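Local atomic coordinates of periplasmic solute binding protein (Pectobacterium atrosepticum, PDB entry 4RY1), a protein that probably binds a sugar in the periplasm and delivers it to an ABC-type membrane transporter, as other solute-binding proteins of its family do. Residues 230-233 / 234-237; 258-261 / 262-266; 333-337 / 338-342. All blocks are in the same frame, centred on the assembly; numbering follows the deposited sequence.

The three contacts are short local turns that follow one another along the chain: contact 1 leads into a helix, contact 2 lies in the loop between a helix and a strand, and contact 3 ends a helix. Contacts 1 and 2 are neighbours, with centres about 13 Å apart on the same side of the chain's centre. They meet where Y233 O of contact 1 takes a probable hydrogen bond from N259 ND2 of contact 2, at 3.2 Å. Helix 236-239, which contact 1 begins, also carries W238 and I239, against which side chains of contact 2 pack. Contact 3 stands apart: its centre lies about 31 Å from that of contact 1 and about 23 Å from that of contact 2, and the nearest atoms of contacts 2 and 3 are about 11 Å apart.

Contact 1 of 3, residues 230-233 / 234-237; sequences TNVY and EIRP
N231 and E234 clasp each other, through backbone and side chains, across a 3-10 turn that leads into helix 236-239. The backbone bonds are two successive i to i+3 links, E234 N to N231 O at 2.8 Å and I235 N to V232 O at 3.1 Å, which bring I235 to the N-cap position.

The polar side chains lie alongside each other. N231 ND2 gives a nearly straight hydrogen bond (2.9 Å, 174°) to E234 OE2. The oxygen lies in the plane of the amide but is approached from above its own carboxylate plane, and the two flat groups stand 86° apart. Asparagine suits its place because its short side chain carries an amide N-H that reaches the glutamate three residues on.

Apolar contacts fill the rest. The methyl group T230 CG2 rests on I235 CG2 at 3.8 Å, and the buried V232 lies beside I235, whose branched side chain also reaches F227. With CG held between backbone N and carbonyl carbon (chi1 51°), the Y233 ring sets one face over N231 CB; Y256 meets this ring edge-to-face.

Finally, a water accepts from N231 N and donates to E234 OE1, each at 2.9 Å.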
loop_
_atom_site.group_PDB
_atom_site.type_symbol
_atom_site.label_atom_id
_atom_site.label_comp_id
_atom_site.label_asym_id
_atom_site.label_seq_id
_atom_site.Cartn_x
_atom_site.Cartn_y
_atom_site.Cartn_z
ATOM N N THR A 230 14.117 7.290 -11.519
ATOM C CA THR A 230 14.634 6.074 -10.908
ATOM C C THR A 230 13.816 5.652 -9.683
ATOM O O THR A 230 13.492 6.473 -8.832
ATOM C CB THR A 230 16.102 6.257 -10.497
ATOM O OG1 THR A 230 16.844 6.733 -11.624
ATOM C CG2 THR A 230 16.730 4.941 -10.003
ATOM N N ASN A 231 13.515 4.360 -9.600
ATOM C CA ASN A 231 12.840 3.797 -8.447
ATOM C C ASN A 231 13.639 4.137 -7.196
ATOM O O ASN A 231 14.848 3.940 -7.130
ATOM C CB ASN A 231 12.736 2.277 -8.570
ATOM C CG ASN A 231 11.739 1.827 -9.624
ATOM O OD1 ASN A 231 10.690 2.451 -9.827
ATOM N ND2 ASN A 231 12.063 0.735 -10.304
ATOM N N VAL A 232 12.969 4.641 -6.176
ATOM C CA VAL A 232 13.694 5.009 -4.950
ATOM C C VAL A 232 14.347 3.784 -4.297
ATOM O O VAL A 232 15.422 3.893 -3.718
ATOM C CB VAL A 232 12.786 5.782 -3.982
ATOM C CG1 VAL A 232 13.454 6.000 -2.632
ATOM C CG2 VAL A 232 12.499 7.146 -4.579
ATOM N N TYR A 233 13.726 2.615 -4.465
ATOM C CA TYR A 233 14.315 1.377 -3.940
ATOM C C TYR A 233 15.579 0.952 -4.709
ATOM O O TYR A 233 16.230 -0.027 -4.364
ATOM C CB TYR A 233 13.288 0.246 -3.856
ATOM C CG TYR A 233 12.474 -0.057 -5.094
ATOM C CD1 TYR A 233 12.923 -0.954 -6.062
ATOM C CD2 TYR A 233 11.203 0.493 -5.251
ATOM C CE1 TYR A 233 12.140 -1.248 -7.166
ATOM C CE2 TYR A 233 10.419 0.198 -6.338
ATOM C CZ TYR A 233 10.890 -0.674 -7.294
ATOM O OH TYR A 233 10.105 -0.962 -8.387
ATOM N N GLU A 234 15.936 1.718 -5.731
ATOM C CA GLU A 234 17.186 1.524 -6.510
ATOM C C GLU A 234 18.186 2.683 -6.397
ATOM O O GLU A 234 19.273 2.599 -6.985
ATOM C CB GLU A 234 16.876 1.294 -8.009
ATOM C CG GLU A 234 16.127 0.005 -8.301
ATOM C CD GLU A 234 15.472 -0.026 -9.673
ATOM O OE1 GLU A 234 15.927 0.699 -10.571
ATOM O OE2 GLU A 234 14.483 -0.780 -9.848
ATOM N N ILE A 235 17.862 3.762 -5.679
ATOM C CA ILE A 235 18.823 4.880 -5.602
ATOM C C ILE A 235 19.865 4.646 -4.513
ATOM O O ILE A 235 19.600 3.999 -3.493
ATOM C CB ILE A 235 18.196 6.293 -5.471
ATOM C CG1 ILE A 235 17.570 6.505 -4.085
ATOM C CG2 ILE A 235 17.199 6.546 -6.603
ATOM C CD1 ILE A 235 16.981 7.887 -3.859
ATOM N N ARG A 236 21.039 5.212 -4.727
ATOM C CA ARG A 236 22.176 4.946 -3.863
ATOM C C ARG A 236 21.906 5.354 -2.418
ATOM O O ARG A 236 22.299 4.629 -1.512
ATOM C CB ARG A 236 23.441 5.650 -4.378
ATOM N N PRO A 237 21.250 6.519 -2.190
ATOM C CA PRO A 237 21.020 6.843 -0.784
ATOM C C PRO A 237 20.160 5.852 0.002
ATOM O O PRO A 237 20.333 5.749 1.224
ATOM C CB PRO A 237 20.329 8.203 -0.850
ATOM C CG PRO A 237 20.905 8.828 -2.077
ATOM C CD PRO A 237 20.935 7.673 -3.056
HETATM O O HOH W 1 14.228 2.693 -11.858
#

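Contact 2 of 3, residues 258-261 / 262-266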
loop_
_atom_site.group_PDB
_atom_site.type_symbol
_atom_site.label_atom_id
_atom_site.label_comp_id
_atom_site.label_asym_id
_atom_site.label_seq_id
_atom_site.Cartn_x
_atom_site.Cartn_y
_atom_site.Cartn_z
ATOM N N SER A 258 14.873 -5.528 -1.756
ATOM C CA SER A 258 15.372 -6.353 -2.879
ATOM C C SER A 258 16.790 -5.981 -3.324
ATOM O O SER A 258 17.581 -6.849 -3.676
ATOM C CB SER A 258 14.387 -6.323 -4.068
ATOM O OG SER A 258 14.328 -5.054 -4.725
ATOM N N ASN A 259 17.119 -4.694 -3.274
ATOM C CA ASN A 259 18.451 -4.221 -3.710
ATOM C C ASN A 259 19.395 -3.797 -2.561
ATOM O O ASN A 259 20.462 -3.214 -2.806
ATOM C CB ASN A 259 18.293 -3.086 -4.733
ATOM C CG ASN A 259 17.398 -3.473 -5.908
ATOM O OD1 ASN A 259 17.569 -4.531 -6.517
ATOM N ND2 ASN A 259 16.456 -2.613 -6.240
ATOM N N MET A 260 19.022 -4.084 -1.312
ATOM C CA MET A 260 19.877 -3.740 -0.158
ATOM C C MET A 260 21.133 -4.643 -0.117
ATOM O O MET A 260 21.034 -5.828 -0.467
ATOM C CB MET A 260 19.113 -3.877 1.172
ATOM C CG MET A 260 18.002 -2.859 1.451
ATOM S SD MET A 260 18.374 -1.100 1.207
ATOM C CE MET A 260 19.333 -0.591 2.547
ATOM N N PRO A 261 22.301 -4.106 0.329
ATOM C CA PRO A 261 23.474 -4.986 0.480
ATOM C C PRO A 261 23.203 -6.090 1.495
ATOM O O PRO A 261 22.393 -5.902 2.402
ATOM C CB PRO A 261 24.564 -4.049 1.028
ATOM C CG PRO A 261 24.098 -2.679 0.713
ATOM C CD PRO A 261 22.598 -2.737 0.789
ATOM N N LYS A 262 23.907 -7.207 1.346
ATOM C CA LYS A 262 23.733 -8.411 2.193
ATOM C C LYS A 262 23.839 -8.150 3.714
ATOM O O LYS A 262 23.121 -8.765 4.514
ATOM C CB LYS A 262 24.746 -9.503 1.768
ATOM C CG LYS A 262 25.985 -9.616 2.655
ATOM C CD LYS A 262 27.238 -10.040 1.904
ATOM C CE LYS A 262 28.484 -9.523 2.614
ATOM N NZ LYS A 262 29.610 -9.252 1.680
ATOM N N ASP A 263 24.728 -7.231 4.090
ATOM C CA ASP A 263 25.026 -6.913 5.492
ATOM C C ASP A 263 24.147 -5.781 6.056
ATOM O O ASP A 263 24.317 -5.380 7.214
ATOM C CB ASP A 263 26.513 -6.554 5.654
ATOM C CG ASP A 263 26.857 -5.172 5.107
ATOM O OD1 ASP A 263 26.401 -4.824 3.995
ATOM O OD2 ASP A 263 27.599 -4.434 5.789
ATOM N N ALA A 264 23.215 -5.268 5.244
ATOM C CA ALA A 264 22.308 -4.227 5.722
ATOM C C ALA A 264 21.295 -4.828 6.703
ATOM O O ALA A 264 20.898 -5.984 6.573
ATOM C CB ALA A 264 21.595 -3.546 4.571
ATOM N N VAL A 265 20.896 -4.030 7.684
ATOM C CA VAL A 265 19.910 -4.447 8.683
ATOM C C VAL A 265 18.747 -3.465 8.688
ATOM O O VAL A 265 18.890 -2.327 9.153
ATOM C CB VAL A 265 20.508 -4.536 10.103
ATOM C CG1 VAL A 265 19.418 -4.903 11.114
ATOM C CG2 VAL A 265 21.646 -5.556 10.143
ATOM N N LEU A 266 17.612 -3.941 8.173
ATOM C CA LEU A 266 16.336 -3.229 8.230
ATOM C C LEU A 266 15.466 -3.850 9.337
ATOM O O LEU A 266 15.411 -5.073 9.465
ATOM C CB LEU A 266 15.613 -3.291 6.882
ATOM C CG LEU A 266 16.327 -2.579 5.724
ATOM C CD1 LEU A 266 15.494 -2.720 4.466
ATOM C CD2 LEU A 266 16.638 -1.105 5.977
#
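P261 and A264 are the first and last residues of a type I beta turn, which reverses the chain between helix 253-257 and strand 266-268. Its closing bond runs from A264 N to P261 O, 3.0 Å long with an angle of 160° at the hydrogen. Proline serves well in the first position: the turn uses its carbonyl and asks nothing of the N-H that it lacks.

The close-packed side of the loop is apolar. A264 CB sits 3.3 Å from P261 O and 4.0 Å from the ring carbon P261 CD, and M260 CB approaches the same methyl group. A side chain as small as alanine's fits in beside the ring and the turn carbonyl. Farther along, M260 and L266 cross at about a right angle. The methionine CG lies beside its own backbone N (chi1 -69°), which places M260 CG 3.9 Å from L266 CD1, and the unbranched, flexible chain can lie against both L266 and W238. W238 of helix 236-239 and N123 of strand 107-123 each touch both M260 and L266, while V265 pairs through its backbone with K124. Both limbs are thus packed on helix 236-239 and strand 107-123.

The other side faces solvent. K262 and D263 occupy the two central corners of the turn, where polar, exposed residues are at home. The lysine chain is poorly ordered, and its CB starts out away from the preceding limb. In D263, CG is lodged between the backbone N and the carbonyl carbon (chi1 74°), and the end of the side chain comes back towards the proline, D263 OD1 lying 3.6 Å from P261 CB.

Contact 3 of 3, residues 333-337 / 338-342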
loop_
_atom_site.group_PDB
_atom_site.type_symbol
_atom_site.label_atom_id
_atom_site.label_comp_id
_atom_site.label_asym_id
_atom_site.label_seq_id
_atom_site.Cartn_x
_atom_site.Cartn_y
_atom_site.Cartn_z
ATOM N N LYS A 333 -0.840 -20.182 8.763
ATOM C CA LYS A 333 -0.390 -21.239 9.681
ATOM C C LYS A 333 0.515 -22.199 8.931
ATOM O O LYS A 333 1.564 -22.614 9.455
ATOM C CB LYS A 333 -1.584 -21.960 10.321
ATOM C CG LYS A 333 -1.224 -23.185 11.148
ATOM C CD LYS A 333 -0.526 -22.973 12.475
ATOM C CE LYS A 333 -0.703 -24.202 13.402
ATOM N NZ LYS A 333 -0.518 -25.567 12.806
ATOM N N LEU A 334 0.131 -22.568 7.706
ATOM C CA LEU A 334 0.966 -23.459 6.890
ATOM C C LEU A 334 2.348 -22.893 6.661
ATOM O O LEU A 334 3.355 -23.585 6.827
ATOM C CB LEU A 334 0.291 -23.811 5.561
ATOM C CG LEU A 334 1.106 -24.689 4.628
ATOM C CD1 LEU A 334 1.476 -26.027 5.237
ATOM C CD2 LEU A 334 0.309 -24.924 3.352
ATOM N N LEU A 335 2.402 -21.629 6.274
ATOM C CA LEU A 335 3.693 -20.990 6.027
ATOM C C LEU A 335 4.560 -20.902 7.302
ATOM O O LEU A 335 5.772 -20.983 7.220
ATOM C CB LEU A 335 3.525 -19.620 5.375
ATOM C CG LEU A 335 2.940 -19.628 3.972
ATOM C CD1 LEU A 335 2.970 -18.195 3.462
ATOM C CD2 LEU A 335 3.665 -20.562 3.025
ATOM N N GLU A 336 3.929 -20.698 8.447
ATOM C CA GLU A 336 4.668 -20.732 9.703
ATOM C C GLU A 336 5.176 -22.132 10.006
ATOM O O GLU A 336 6.345 -22.306 10.365
ATOM C CB GLU A 336 3.827 -20.232 10.858
ATOM C CG GLU A 336 4.683 -20.041 12.103
ATOM C CD GLU A 336 3.928 -19.476 13.274
ATOM O OE1 GLU A 336 2.812 -19.945 13.574
ATOM O OE2 GLU A 336 4.473 -18.563 13.915
ATOM N N ASP A 337 4.318 -23.126 9.804
ATOM C CA ASP A 337 4.687 -24.521 10.099
ATOM C C ASP A 337 5.890 -24.999 9.275
ATOM O O ASP A 337 6.696 -25.797 9.732
ATOM C CB ASP A 337 3.499 -25.463 9.834
ATOM C CG ASP A 337 2.368 -25.305 10.848
ATOM O OD1 ASP A 337 2.566 -24.702 11.933
ATOM O OD2 ASP A 337 1.257 -25.803 10.550
ATOM N N ILE A 338 6.008 -24.532 8.032
ATOM C CA ILE A 338 7.117 -24.902 7.151
ATOM C C ILE A 338 8.291 -23.899 7.223
ATOM O O ILE A 338 9.253 -24.032 6.489
ATOM C CB ILE A 338 6.669 -25.168 5.693
ATOM C CG1 ILE A 338 6.235 -23.860 4.977
ATOM C CG2 ILE A 338 5.565 -26.220 5.683
ATOM C CD1 ILE A 338 5.974 -24.074 3.499
ATOM N N GLY A 339 8.177 -22.908 8.103
ATOM C CA GLY A 339 9.248 -21.963 8.395
ATOM C C GLY A 339 9.404 -20.766 7.469
ATOM O O GLY A 339 10.363 -20.021 7.602
ATOM N N VAL A 340 8.476 -20.602 6.521
ATOM C CA VAL A 340 8.536 -19.468 5.608
ATOM C C VAL A 340 8.208 -18.183 6.348
ATOM O O VAL A 340 8.848 -17.152 6.155
ATOM C CB VAL A 340 7.612 -19.728 4.419
ATOM C CG1 VAL A 340 7.418 -18.495 3.563
ATOM C CG2 VAL A 340 8.209 -20.828 3.571
ATOM N N ILE A 341 7.173 -18.258 7.174
ATOM C CA ILE A 341 6.921 -17.234 8.188
ATOM C C ILE A 341 7.765 -17.645 9.387
ATOM O O ILE A 341 7.650 -18.774 9.887
ATOM C CB ILE A 341 5.429 -17.133 8.552
ATOM C CG1 ILE A 341 4.634 -16.527 7.396
ATOM C CG2 ILE A 341 5.211 -16.299 9.803
ATOM C CD1 ILE A 341 3.145 -16.634 7.576
ATOM N N ASN A 342 8.611 -16.727 9.826
ATOM C CA ASN A 342 9.525 -16.971 10.956
ATOM C C ASN A 342 9.917 -15.629 11.581
ATOM O O ASN A 342 9.714 -14.575 10.959
ATOM C CB ASN A 342 10.750 -17.752 10.473
ATOM C CG ASN A 342 11.586 -16.955 9.494
ATOM O OD1 ASN A 342 12.258 -16.000 9.880
ATOM N ND2 ASN A 342 11.511 -17.311 8.211
HETATM O O HOH W 2 8.383 -20.312 11.966
#
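L335 and I341 meet where the chain doubles back under the end of helix 329-337, with I341 CD1 3.7 Å from L335 CB. I341 CG1 lies beside its own backbone N (chi1 -70°), which directs the ethyl arm at the leucine. Both residues are buried, and both touch L321 from a neighbouring loop. One residue earlier in the helix, L334 and I338 cross obliquely, L334 CD1 approaching the methyl branch I338 CG2, while the longer branch of I338 sends CD1 towards L335 CD2 at 4.2 Å.

The helix ends in a Schellman motif. G339 has the positive phi (84°) that glycine adopts with least strain; G339 N binds E336 O at 3.0 Å, and V340 N reaches L335 O at 2.8 Å in a weak, bent bond. The same L335 O also receives I341 N, a straighter bond of 3.1 Å. The hydrophobic pair that usually accompanies this motif is present too: the CB atoms of L335 and V340 approach to 4.2 Å.

Polar side chains line the exposed surface. One helical turn apart, K333 and D337 form a salt bridge in which NZ meets the syn lone pair of OD2 at 2.9 Å. In the conformer described, E336 OE2 forms a salt bridge with R352 of helix 346-356; a second conformer is also modelled. Beyond the turn, the N342 amide folds back, its ND2 donating to G339 O at 3.0 Å and its OD1 accepting from G344 N.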